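Local coordinates for lovastatin nonaketide synthase, polyketide synthase component (Aspergillus terreus, PDB 7CPX), which builds the dihydromonacolin L nonaketide precursor of lovastatin from malonyl-CoA through iterative condensation, methylation and reduction steps, working together with the partner protein LovC, at residues A[1275-1280]-A[1433-1438]; A[1424-1429]-A[1454-1459]; A[1439-1444]-A[1463-1468]; A[1515-1520]-A[1542-1547]. The protein carries 2 engineered substitutions. One frame throughout, in Å; residues are numbered along the deposited sequence.

Contact 1: residues A[1275-1280]-A[1433-1438]; sequences RWSWGP and IAHRYQ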
# COMPACT_ATOMS: atom_id res chain seq x y z
N ARG A 1275 -17.36 24.38 -51.87
CA ARG A 1275 -17.07 24.58 -53.28
C ARG A 1275 -18.32 25.05 -54.00
O ARG A 1275 -19.45 24.73 -53.61
CB ARG A 1275 -16.54 23.30 -53.94
CG ARG A 1275 -17.47 22.11 -53.81
CD ARG A 1275 -17.03 20.96 -54.72
NE ARG A 1275 -15.60 20.70 -54.63
CZ ARG A 1275 -14.70 21.05 -55.54
NH1 ARG A 1275 -15.05 21.67 -56.66
NH2 ARG A 1275 -13.42 20.76 -55.34
N TRP A 1276 -18.10 25.82 -55.07
CA TRP A 1276 -19.18 26.30 -55.94
C TRP A 1276 -19.57 25.16 -56.88
O TRP A 1276 -19.18 25.12 -58.05
CB TRP A 1276 -18.74 27.53 -56.72
CG TRP A 1276 -18.68 28.78 -55.92
CD1 TRP A 1276 -18.76 28.89 -54.57
CD2 TRP A 1276 -18.51 30.11 -56.43
NE1 TRP A 1276 -18.66 30.21 -54.20
CE2 TRP A 1276 -18.51 30.98 -55.32
CE3 TRP A 1276 -18.37 30.65 -57.71
CZ2 TRP A 1276 -18.36 32.36 -55.45
CZ3 TRP A 1276 -18.23 32.02 -57.84
CH2 TRP A 1276 -18.22 32.86 -56.72
N SER A 1277 -20.35 24.22 -56.36
CA SER A 1277 -20.93 23.22 -57.23
C SER A 1277 -21.75 23.96 -58.28
O SER A 1277 -22.76 24.59 -57.96
CB SER A 1277 -21.80 22.24 -56.44
OG SER A 1277 -22.32 21.23 -57.29
N TRP A 1278 -21.30 23.92 -59.53
CA TRP A 1278 -21.96 24.62 -60.63
C TRP A 1278 -22.85 23.62 -61.35
O TRP A 1278 -22.36 22.72 -62.04
CB TRP A 1278 -20.93 25.24 -61.57
CG TRP A 1278 -20.31 26.51 -61.08
CD1 TRP A 1278 -19.10 26.66 -60.47
CD2 TRP A 1278 -20.87 27.83 -61.17
NE1 TRP A 1278 -18.87 27.98 -60.17
CE2 TRP A 1278 -19.94 28.72 -60.60
CE3 TRP A 1278 -22.06 28.34 -61.69
CZ2 TRP A 1278 -20.17 30.09 -60.52
CZ3 TRP A 1278 -22.29 29.70 -61.61
CH2 TRP A 1278 -21.35 30.56 -61.03
N GLY A 1279 -24.16 23.77 -61.19
CA GLY A 1279 -25.09 22.83 -61.77
C GLY A 1279 -26.19 23.53 -62.55
O GLY A 1279 -26.46 24.71 -62.35
N PRO A 1280 -26.87 22.79 -63.43
CA PRO A 1280 -27.82 23.44 -64.34
C PRO A 1280 -28.92 24.19 -63.61
O PRO A 1280 -29.38 23.80 -62.54
CB PRO A 1280 -28.40 22.26 -65.13
CG PRO A 1280 -27.40 21.18 -65.02
CD PRO A 1280 -26.78 21.34 -63.66
N ILE A 1433 -32.08 18.40 -59.97
CA ILE A 1433 -33.22 19.07 -59.37
C ILE A 1433 -32.89 19.54 -57.96
O ILE A 1433 -33.16 20.68 -57.58
CB ILE A 1433 -34.46 18.15 -59.39
CG1 ILE A 1433 -34.89 17.88 -60.83
CG2 ILE A 1433 -35.60 18.78 -58.60
CD1 ILE A 1433 -35.90 16.76 -60.97
N ALA A 1434 -32.29 18.65 -57.16
CA ALA A 1434 -31.95 19.01 -55.79
C ALA A 1434 -30.86 20.07 -55.75
O ALA A 1434 -30.81 20.88 -54.81
CB ALA A 1434 -31.51 17.77 -55.02
N HIS A 1435 -29.97 20.08 -56.74
CA HIS A 1435 -28.99 21.16 -56.83
C HIS A 1435 -29.69 22.48 -57.10
O HIS A 1435 -29.48 23.46 -56.37
CB HIS A 1435 -27.99 20.85 -57.94
CG HIS A 1435 -27.22 22.05 -58.40
ND1 HIS A 1435 -25.99 22.40 -57.87
CD2 HIS A 1435 -27.51 22.99 -59.33
CE1 HIS A 1435 -25.56 23.49 -58.46
NE2 HIS A 1435 -26.46 23.88 -59.35
N ARG A 1436 -30.54 22.53 -58.12
CA ARG A 1436 -31.21 23.78 -58.44
C ARG A 1436 -32.17 24.19 -57.33
O ARG A 1436 -32.18 25.35 -56.91
CB ARG A 1436 -31.94 23.66 -59.78
CG ARG A 1436 -32.57 24.95 -60.24
CD ARG A 1436 -34.02 25.06 -59.81
NE ARG A 1436 -34.39 26.40 -59.39
CZ ARG A 1436 -34.83 27.36 -60.20
NH1 ARG A 1436 -34.94 27.16 -61.50
NH2 ARG A 1436 -35.17 28.53 -59.69
N TYR A 1437 -32.99 23.25 -56.85
CA TYR A 1437 -33.85 23.46 -55.69
C TYR A 1437 -33.21 22.72 -54.52
O TYR A 1437 -33.21 21.49 -54.49
CB TYR A 1437 -35.27 22.95 -55.93
CG TYR A 1437 -35.89 23.38 -57.24
CD1 TYR A 1437 -36.47 24.63 -57.38
CD2 TYR A 1437 -35.93 22.51 -58.32
CE1 TYR A 1437 -37.05 25.01 -58.58
CE2 TYR A 1437 -36.50 22.88 -59.52
CZ TYR A 1437 -37.07 24.13 -59.64
OH TYR A 1437 -37.65 24.51 -60.83
N GLN A 1438 -32.68 23.47 -53.57
CA GLN A 1438 -32.07 22.88 -52.39
C GLN A 1438 -33.08 22.78 -51.25
O GLN A 1438 -34.14 23.42 -51.27
CB GLN A 1438 -30.86 23.69 -51.94
CG GLN A 1438 -29.74 23.76 -52.95
CD GLN A 1438 -28.71 22.66 -52.75
OE1 GLN A 1438 -27.62 22.91 -52.24
NE2 GLN A 1438 -29.05 21.45 -53.16
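His1435 reaches out of the last turn of helix 1420-1436 and sets its imidazole against the backbone of Ser1277 and Gly1279. From CB the chain leaves with CG anti to the backbone N (chi1 162°), which directs the ring at the strand. His1435 CG already lies 4.1 Å from Gly1279 CA. Further along that side of the ring, His1435 CD2 closes to 3.4 Å from the same Gly1279 CA, so the glycine alpha carbon rests over one imidazole face, and its lack of a side chain lets the ring settle on the main chain. On the other branch His1435 ND1 passes the hydroxyl of Ser1277, with Ser1277 OG 3.9 Å from ND1. His1435 CE1 meets Ser1277 O at 3.0 Å, edge-on and in the ring plane. At the tip, His1435 NE2 is hydrogen-bonded to Ile1807 O of strand 1804-1811, the same residue that bonds Gly1279 through its backbone. Strand 1275-1280 is the border strand of a mixed sheet and runs antiparallel to 1804-1811; that sheet is consistent with the Rossmann-like structural half of the ketoreductase. The helix, by contrast, packs through Ile1433 on strand 1542-1547 of the methyltransferase, so the imidazole probably sits where the two domains meet. One residue on, Arg1436 CB sits 3.8 Å from Pro1280 O, while its bent chain carries the guanidinium off to a salt bridge with Glu1795.

Contact 2: residues A[1424-1429]-A[1454-1459]; sequences HYAREL and KYVLAT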
# COMPACT_ATOMS: atom_id res chain seq x y z
N HIS A 1424 -29.76 5.19 -63.30
CA HIS A 1424 -28.67 6.17 -63.35
C HIS A 1424 -29.18 7.52 -63.82
O HIS A 1424 -28.82 8.57 -63.26
CB HIS A 1424 -27.56 5.67 -64.28
CG HIS A 1424 -26.81 4.49 -63.75
ND1 HIS A 1424 -25.86 4.59 -62.76
CD2 HIS A 1424 -26.86 3.18 -64.09
CE1 HIS A 1424 -25.37 3.39 -62.50
NE2 HIS A 1424 -25.96 2.52 -63.29
N TYR A 1425 -30.02 7.53 -64.86
CA TYR A 1425 -30.62 8.78 -65.32
C TYR A 1425 -31.51 9.38 -64.24
O TYR A 1425 -31.58 10.61 -64.12
CB TYR A 1425 -31.43 8.54 -66.59
CG TYR A 1425 -30.60 8.29 -67.83
CD1 TYR A 1425 -29.40 8.97 -68.04
CD2 TYR A 1425 -31.01 7.39 -68.80
CE1 TYR A 1425 -28.65 8.76 -69.16
CE2 TYR A 1425 -30.25 7.16 -69.93
CZ TYR A 1425 -29.07 7.85 -70.11
OH TYR A 1425 -28.31 7.64 -71.23
N ALA A 1426 -32.20 8.55 -63.47
CA ALA A 1426 -32.99 9.05 -62.36
C ALA A 1426 -32.11 9.74 -61.33
O ALA A 1426 -32.46 10.80 -60.80
CB ALA A 1426 -33.79 7.92 -61.71
N ARG A 1427 -30.96 9.13 -61.02
CA ARG A 1427 -30.03 9.78 -60.10
C ARG A 1427 -29.56 11.11 -60.66
O ARG A 1427 -29.47 12.10 -59.93
CB ARG A 1427 -28.83 8.89 -59.80
CG ARG A 1427 -27.89 9.50 -58.75
CD ARG A 1427 -26.49 8.90 -58.77
NE ARG A 1427 -26.48 7.45 -58.76
CZ ARG A 1427 -26.22 6.68 -59.81
NH1 ARG A 1427 -25.95 7.20 -60.99
NH2 ARG A 1427 -26.21 5.36 -59.66
N GLU A 1428 -29.23 11.15 -61.95
CA GLU A 1428 -28.78 12.40 -62.56
C GLU A 1428 -29.86 13.48 -62.46
O GLU A 1428 -29.58 14.63 -62.10
CB GLU A 1428 -28.40 12.16 -64.02
CG GLU A 1428 -27.20 11.25 -64.21
CD GLU A 1428 -25.90 11.89 -63.78
OE1 GLU A 1428 -25.92 13.07 -63.36
OE2 GLU A 1428 -24.84 11.22 -63.86
N LEU A 1429 -31.10 13.11 -62.77
CA LEU A 1429 -32.20 14.06 -62.73
C LEU A 1429 -32.44 14.56 -61.32
O LEU A 1429 -32.63 15.76 -61.09
CB LEU A 1429 -33.47 13.41 -63.29
CG LEU A 1429 -34.76 14.22 -63.25
CD1 LEU A 1429 -34.64 15.45 -64.13
CD2 LEU A 1429 -35.93 13.36 -63.67
N LYS A 1454 -31.52 4.14 -53.07
CA LYS A 1454 -30.07 4.07 -53.04
C LYS A 1454 -29.47 4.83 -54.22
O LYS A 1454 -28.55 5.64 -54.05
CB LYS A 1454 -29.61 2.61 -53.07
CG LYS A 1454 -29.68 1.90 -51.74
CD LYS A 1454 -29.05 0.52 -51.84
CE LYS A 1454 -29.00 -0.18 -50.49
NZ LYS A 1454 -28.37 -1.52 -50.59
N TYR A 1455 -29.98 4.58 -55.42
CA TYR A 1455 -29.40 5.20 -56.61
C TYR A 1455 -29.51 6.72 -56.55
O TYR A 1455 -28.50 7.43 -56.68
CB TYR A 1455 -30.09 4.67 -57.86
CG TYR A 1455 -29.27 3.65 -58.63
CD1 TYR A 1455 -28.95 2.42 -58.06
CD2 TYR A 1455 -28.84 3.91 -59.92
CE1 TYR A 1455 -28.21 1.49 -58.76
CE2 TYR A 1455 -28.10 2.98 -60.62
CZ TYR A 1455 -27.78 1.78 -60.04
OH TYR A 1455 -27.04 0.85 -60.74
N VAL A 1456 -30.72 7.24 -56.33
CA VAL A 1456 -30.92 8.68 -56.41
C VAL A 1456 -30.28 9.39 -55.22
O VAL A 1456 -29.60 10.40 -55.38
CB VAL A 1456 -32.42 9.01 -56.53
CG1 VAL A 1456 -33.02 8.30 -57.74
CG2 VAL A 1456 -33.16 8.64 -55.26
N LEU A 1457 -30.49 8.86 -54.01
CA LEU A 1457 -29.98 9.49 -52.80
C LEU A 1457 -28.48 9.30 -52.62
O LEU A 1457 -27.89 9.95 -51.76
CB LEU A 1457 -30.73 8.94 -51.58
CG LEU A 1457 -30.51 9.66 -50.25
CD1 LEU A 1457 -30.88 11.13 -50.36
CD2 LEU A 1457 -31.33 8.99 -49.16
N ALA A 1458 -27.86 8.42 -53.42
CA ALA A 1458 -26.41 8.26 -53.36
C ALA A 1458 -25.67 9.44 -53.95
O ALA A 1458 -24.44 9.49 -53.84
CB ALA A 1458 -26.00 6.98 -54.09
N THR A 1459 -26.37 10.37 -54.58
CA THR A 1459 -25.70 11.54 -55.14
C THR A 1459 -24.95 12.26 -54.02
O THR A 1459 -25.53 12.52 -52.96
CB THR A 1459 -26.72 12.49 -55.78
OG1 THR A 1459 -27.49 11.77 -56.76
CG2 THR A 1459 -26.02 13.66 -56.45
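The phenol of Tyr1455 meets the imidazole of His1424 in a T-shaped stack that joins helix 1420-1436 to helix 1451-1457, the helix that follows the first strand and glycine-rich turn of the Rossmann-like methyltransferase. The tyrosine supplies the edge and the histidine the face: the planes stand at 66° with centroids 4.7 Å apart, and Tyr1455 CE2 is poised 3.3 Å above the imidazole plane of His1424, over its centre. Tyr1292 stacks with the same histidine. Arg1427 lies next to this pair, its guanidinium only 24° from the plane of the tyrosine ring, with Arg1427 NH2 against CD2 and CE2 of Tyr1455. A bend at chi3 (-50°) turns its nitrogens toward the rings. Arg1427 NH1 donates to His1424 ND1 across 3.2 Å, with the acceptor in the guanidinium plane, which fixes the arginine and the imidazole against each other. Arg1427 NE makes a weak bond to Tyr1455 O at 2.9 Å. Deeper between the helices, Ala1426 CB and Val1456 CG1 make an apolar touch at 4.1 Å. The hydroxyl of Thr1459 donates from OG1 to Val1456 O at 2.9 Å, and that same OG1 lies against Arg1427 CG.

Contact 3: residues A[1439-1444]-A[1463-1468]; sequences SMDILE and GFNSYT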
# COMPACT_ATOMS: atom_id res chain seq x y z
N SER A 1439 -32.74 21.98 -50.25
CA SER A 1439 -33.59 21.79 -49.08
C SER A 1439 -35.00 21.36 -49.50
O SER A 1439 -36.00 21.79 -48.92
CB SER A 1439 -33.64 23.06 -48.24
OG SER A 1439 -32.38 23.34 -47.66
N MET A 1440 -35.07 20.50 -50.51
CA MET A 1440 -36.35 19.99 -50.98
C MET A 1440 -36.90 18.97 -49.99
O MET A 1440 -36.16 18.15 -49.45
CB MET A 1440 -36.20 19.34 -52.35
CG MET A 1440 -35.42 20.15 -53.35
SD MET A 1440 -35.51 19.44 -55.00
CE MET A 1440 -37.17 19.90 -55.47
N ASP A 1441 -38.21 19.04 -49.76
CA ASP A 1441 -38.91 17.98 -49.06
C ASP A 1441 -39.19 16.87 -50.06
O ASP A 1441 -40.00 17.04 -50.98
CB ASP A 1441 -40.20 18.51 -48.43
CG ASP A 1441 -39.94 19.42 -47.24
OD1 ASP A 1441 -38.95 19.19 -46.52
OD2 ASP A 1441 -40.73 20.36 -47.03
N ILE A 1442 -38.51 15.75 -49.90
CA ILE A 1442 -38.49 14.67 -50.88
C ILE A 1442 -39.34 13.52 -50.37
O ILE A 1442 -39.20 13.10 -49.22
CB ILE A 1442 -37.05 14.21 -51.18
CG1 ILE A 1442 -36.24 15.38 -51.75
CG2 ILE A 1442 -37.07 13.03 -52.13
CD1 ILE A 1442 -34.79 15.05 -52.03
N LEU A 1443 -40.22 13.01 -51.23
CA LEU A 1443 -41.07 11.87 -50.91
C LEU A 1443 -40.93 10.84 -52.02
O LEU A 1443 -41.33 11.09 -53.16
CB LEU A 1443 -42.53 12.31 -50.75
CG LEU A 1443 -43.61 11.24 -50.94
CD1 LEU A 1443 -43.40 10.08 -49.98
CD2 LEU A 1443 -44.99 11.84 -50.75
N GLU A 1444 -40.36 9.69 -51.70
CA GLU A 1444 -40.16 8.62 -52.67
C GLU A 1444 -41.25 7.57 -52.49
O GLU A 1444 -41.25 6.82 -51.51
CB GLU A 1444 -38.77 7.99 -52.54
CG GLU A 1444 -38.47 6.99 -53.65
CD GLU A 1444 -37.03 6.55 -53.67
OE1 GLU A 1444 -36.29 6.87 -52.71
OE2 GLU A 1444 -36.62 5.89 -54.64
N GLY A 1463 -29.26 18.28 -51.83
CA GLY A 1463 -29.98 19.12 -50.88
C GLY A 1463 -31.35 18.61 -50.48
O GLY A 1463 -32.37 19.13 -50.95
N PHE A 1464 -31.40 17.60 -49.61
CA PHE A 1464 -32.65 17.09 -49.08
C PHE A 1464 -32.91 17.71 -47.71
O PHE A 1464 -32.12 17.51 -46.78
CB PHE A 1464 -32.63 15.56 -48.98
CG PHE A 1464 -31.38 15.00 -48.36
CD1 PHE A 1464 -31.25 14.89 -46.98
CD2 PHE A 1464 -30.34 14.57 -49.15
CE1 PHE A 1464 -30.10 14.38 -46.42
CE2 PHE A 1464 -29.19 14.05 -48.60
CZ PHE A 1464 -29.07 13.95 -47.23
N ASN A 1465 -33.99 18.49 -47.60
CA ASN A 1465 -34.42 18.98 -46.30
C ASN A 1465 -35.14 17.90 -45.51
O ASN A 1465 -35.04 17.87 -44.27
CB ASN A 1465 -35.33 20.19 -46.47
CG ASN A 1465 -35.88 20.70 -45.16
OD1 ASN A 1465 -35.26 21.52 -44.48
ND2 ASN A 1465 -37.07 20.23 -44.80
N SER A 1466 -35.86 17.02 -46.19
CA SER A 1466 -36.53 15.90 -45.56
C SER A 1466 -36.86 14.87 -46.63
O SER A 1466 -37.49 15.21 -47.64
CB SER A 1466 -37.81 16.34 -44.84
OG SER A 1466 -38.75 16.87 -45.75
N TYR A 1467 -36.44 13.63 -46.41
CA TYR A 1467 -36.65 12.54 -47.36
C TYR A 1467 -37.69 11.61 -46.75
O TYR A 1467 -37.41 10.88 -45.80
CB TYR A 1467 -35.35 11.80 -47.64
CG TYR A 1467 -35.33 11.09 -48.97
CD1 TYR A 1467 -36.00 9.88 -49.14
CD2 TYR A 1467 -34.65 11.61 -50.06
CE1 TYR A 1467 -35.98 9.22 -50.35
CE2 TYR A 1467 -34.63 10.96 -51.27
CZ TYR A 1467 -35.30 9.77 -51.42
OH TYR A 1467 -35.27 9.12 -52.63
N THR A 1468 -38.90 11.64 -47.30
CA THR A 1468 -39.99 10.80 -46.80
C THR A 1468 -39.96 9.48 -47.56
O THR A 1468 -40.60 9.31 -48.60
CB THR A 1468 -41.33 11.51 -46.96
OG1 THR A 1468 -41.32 12.71 -46.18
CG2 THR A 1468 -42.47 10.62 -46.48
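Ile1442 and Tyr1467 meet across two neighbouring parallel strands of a beta-alpha-beta unit, strand 1440-1445, helix 1451-1457 and strand 1464-1469, in the methyltransferase sheet. The CG2 methyl of Ile1442 makes a CH-pi contact over the phenol, 3.7 Å from the Tyr1467 ring centroid and offset toward the rim. In the plane of that ring, Tyr1467 OH donates to Glu1444 OE1 at 2.5 Å, the carboxylate being turned 70° from the ring. Thr1453 OG1, from the connecting helix, bonds to the same OE1, so one oxygen holds two partners, and Val1456 and Leu1457 pack on the phenol.

On the sheet face that carries Asp1441 and Ser1466, a single carboxylate oxygen does the gripping. Asp1441 OD1 accepts Ser1466 OG at 2.5 Å, and with its syn lone pair it also takes Asn1465 ND2 at 2.8 Å. Asn1465 ND2 has a second acceptor in Glu2431, while Lys1539 forms only a long, weak ion pair with Asp1441 OD2.

Both side-chain groups rest on a backbone whose register slips by one residue between Met1440 and Asp1441, a beta bulge. There Met1440 O accepts Asn1465 N at 2.9 Å and, weakly, Ser1466 N as well. Beyond it regular pairing resumes, Ile1442 N donating to Ser1466 O, and further along Leu1443 CD1 lies 3.7 Å from Thr1468 CG2.

Contact 4: residues A[1515-1520]-A[1542-1547]; sequences IIASNV and GQMVIL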
# COMPACT_ATOMS: atom_id res chain seq x y z
N ILE A 1515 -41.29 14.73 -55.44
CA ILE A 1515 -41.76 13.36 -55.28
C ILE A 1515 -41.10 12.50 -56.35
O ILE A 1515 -40.85 12.96 -57.47
CB ILE A 1515 -43.30 13.26 -55.38
CG1 ILE A 1515 -43.93 13.86 -54.12
CG2 ILE A 1515 -43.72 11.81 -55.56
CD1 ILE A 1515 -45.45 13.93 -54.17
N ILE A 1516 -40.79 11.26 -55.99
CA ILE A 1516 -40.12 10.31 -56.86
C ILE A 1516 -40.94 9.03 -56.87
O ILE A 1516 -40.94 8.28 -55.89
CB ILE A 1516 -38.68 10.02 -56.40
CG1 ILE A 1516 -37.84 11.29 -56.45
CG2 ILE A 1516 -38.06 8.94 -57.28
CD1 ILE A 1516 -36.57 11.22 -55.62
N ALA A 1517 -41.63 8.77 -57.98
CA ALA A 1517 -42.40 7.54 -58.14
C ALA A 1517 -41.53 6.51 -58.86
O ALA A 1517 -41.31 6.61 -60.07
CB ALA A 1517 -43.68 7.81 -58.92
N SER A 1518 -41.05 5.52 -58.11
CA SER A 1518 -40.09 4.54 -58.61
C SER A 1518 -40.84 3.30 -59.10
O SER A 1518 -41.11 2.38 -58.34
CB SER A 1518 -39.07 4.19 -57.54
OG SER A 1518 -38.17 3.19 -57.99
N ASN A 1519 -41.17 3.29 -60.39
CA ASN A 1519 -41.77 2.13 -61.05
C ASN A 1519 -42.91 1.55 -60.21
O ASN A 1519 -43.03 0.34 -60.03
CB ASN A 1519 -40.71 1.07 -61.34
CG ASN A 1519 -39.63 1.56 -62.27
OD1 ASN A 1519 -39.80 1.59 -63.49
ND2 ASN A 1519 -38.49 1.96 -61.70
N VAL A 1520 -43.75 2.45 -59.69
CA VAL A 1520 -44.89 2.04 -58.88
C VAL A 1520 -46.21 2.58 -59.40
O VAL A 1520 -47.27 2.06 -59.01
CB VAL A 1520 -44.67 2.48 -57.41
CG1 VAL A 1520 -44.71 3.99 -57.29
CG2 VAL A 1520 -45.70 1.83 -56.50
N GLY A 1542 -43.62 21.99 -57.56
CA GLY A 1542 -42.83 20.85 -57.13
C GLY A 1542 -42.50 19.92 -58.27
O GLY A 1542 -43.18 19.87 -59.30
N GLN A 1543 -41.42 19.16 -58.09
CA GLN A 1543 -40.86 18.32 -59.14
C GLN A 1543 -41.26 16.87 -58.92
O GLN A 1543 -40.95 16.28 -57.88
CB GLN A 1543 -39.34 18.46 -59.19
CG GLN A 1543 -38.86 19.71 -59.91
CD GLN A 1543 -39.37 20.99 -59.28
OE1 GLN A 1543 -39.66 21.03 -58.08
NE2 GLN A 1543 -39.48 22.04 -60.08
N MET A 1544 -41.95 16.31 -59.91
CA MET A 1544 -42.31 14.90 -59.92
C MET A 1544 -41.36 14.17 -60.86
O MET A 1544 -41.25 14.53 -62.04
CB MET A 1544 -43.76 14.72 -60.38
CG MET A 1544 -44.60 13.81 -59.50
SD MET A 1544 -44.02 12.10 -59.48
CE MET A 1544 -45.38 11.31 -58.63
N VAL A 1545 -40.67 13.16 -60.34
CA VAL A 1545 -39.73 12.35 -61.09
C VAL A 1545 -40.29 10.94 -61.14
O VAL A 1545 -40.40 10.27 -60.11
CB VAL A 1545 -38.33 12.36 -60.46
CG1 VAL A 1545 -37.40 11.43 -61.22
CG2 VAL A 1545 -37.78 13.77 -60.43
N ILE A 1546 -40.64 10.48 -62.34
CA ILE A 1546 -41.34 9.21 -62.52
C ILE A 1546 -40.43 8.26 -63.28
O ILE A 1546 -40.03 8.56 -64.41
CB ILE A 1546 -42.67 9.41 -63.26
CG1 ILE A 1546 -43.59 10.35 -62.48
CG2 ILE A 1546 -43.36 8.07 -63.49
CD1 ILE A 1546 -43.38 11.81 -62.80
N LEU A 1547 -40.12 7.13 -62.67
CA LEU A 1547 -39.60 5.97 -63.38
C LEU A 1547 -40.76 5.00 -63.57
O LEU A 1547 -41.34 4.53 -62.58
CB LEU A 1547 -38.47 5.28 -62.61
CG LEU A 1547 -37.19 6.07 -62.33
CD1 LEU A 1547 -37.21 6.65 -60.92
CD2 LEU A 1547 -35.98 5.18 -62.53
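Met1544 leaves its backbone with chi1 at -132°, off the staggered positions, and turns again at chi2 (-64°), folding its thioether back over the neighbouring strand, while Ile1515 answers with CG2 anti to its own backbone N. These rotations put Met1544 CE 3.5 Å from Ile1515 CG2. The same methyl reaches on to Ala1517, with Met1544 CE 3.9 Å from Ala1517 CB, so the tip of the methionine bridges two residues of one strand on this face. The hydrogen bonds of this parallel pair run alternately from one strand and the other: Ile1515 N gives to Gln1543 O, Val1545 N to Ile1515 O at 2.9 Å, Ala1517 N to Val1545 O, and Leu1547 N to Ala1517 O. Strands 1512-1518 and 1542-1547, joined through helix 1527-1537, are the fourth and fifth of a class I methyltransferase sheet in the usual 3-2-1-4-5-7-6 order, with the antiparallel strand 1614-1618 next to 1542-1547. On the opposite face Ile1516 and Val1545 run alongside each other off the sheet, with Ile1516 CG1 4.2 Å from Val1545 CB. Helix 1420-1436 packs on this face, its Leu1429 and Ile1433 against Val1545. Where strand 1512-1518 ends, the chain turns at Asn1519, and the amide crosses Leu1547, bringing Asn1519 ND2 to 3.4 Å from Leu1547 CB.

Helix 1420-1436 ties the set together: its C-terminal end makes contact 1, while contact 2, centred about 14 Å away, uses an earlier stretch. Contacts 3 and 4, with centres about 13 Å apart, share one sheet, and Leu1443 O lies 2.9 Å from Ile1516 N, a probable hydrogen bond between their middle strands. The helices of contact 2 pack on that sheet: Leu1429 CD2 comes 3.4 Å from Val1545 CG1, and Val1456 CG2 comes equally near Tyr1467 OH. Ile1433 carries contact 1 to the sheet, touching both Met1440 and Val1545. All four lie away from the annotated catalytic residues and the NADP pocket, although Val1520 of contact 4 touches the probable Rossmann-type glycine-rich turn.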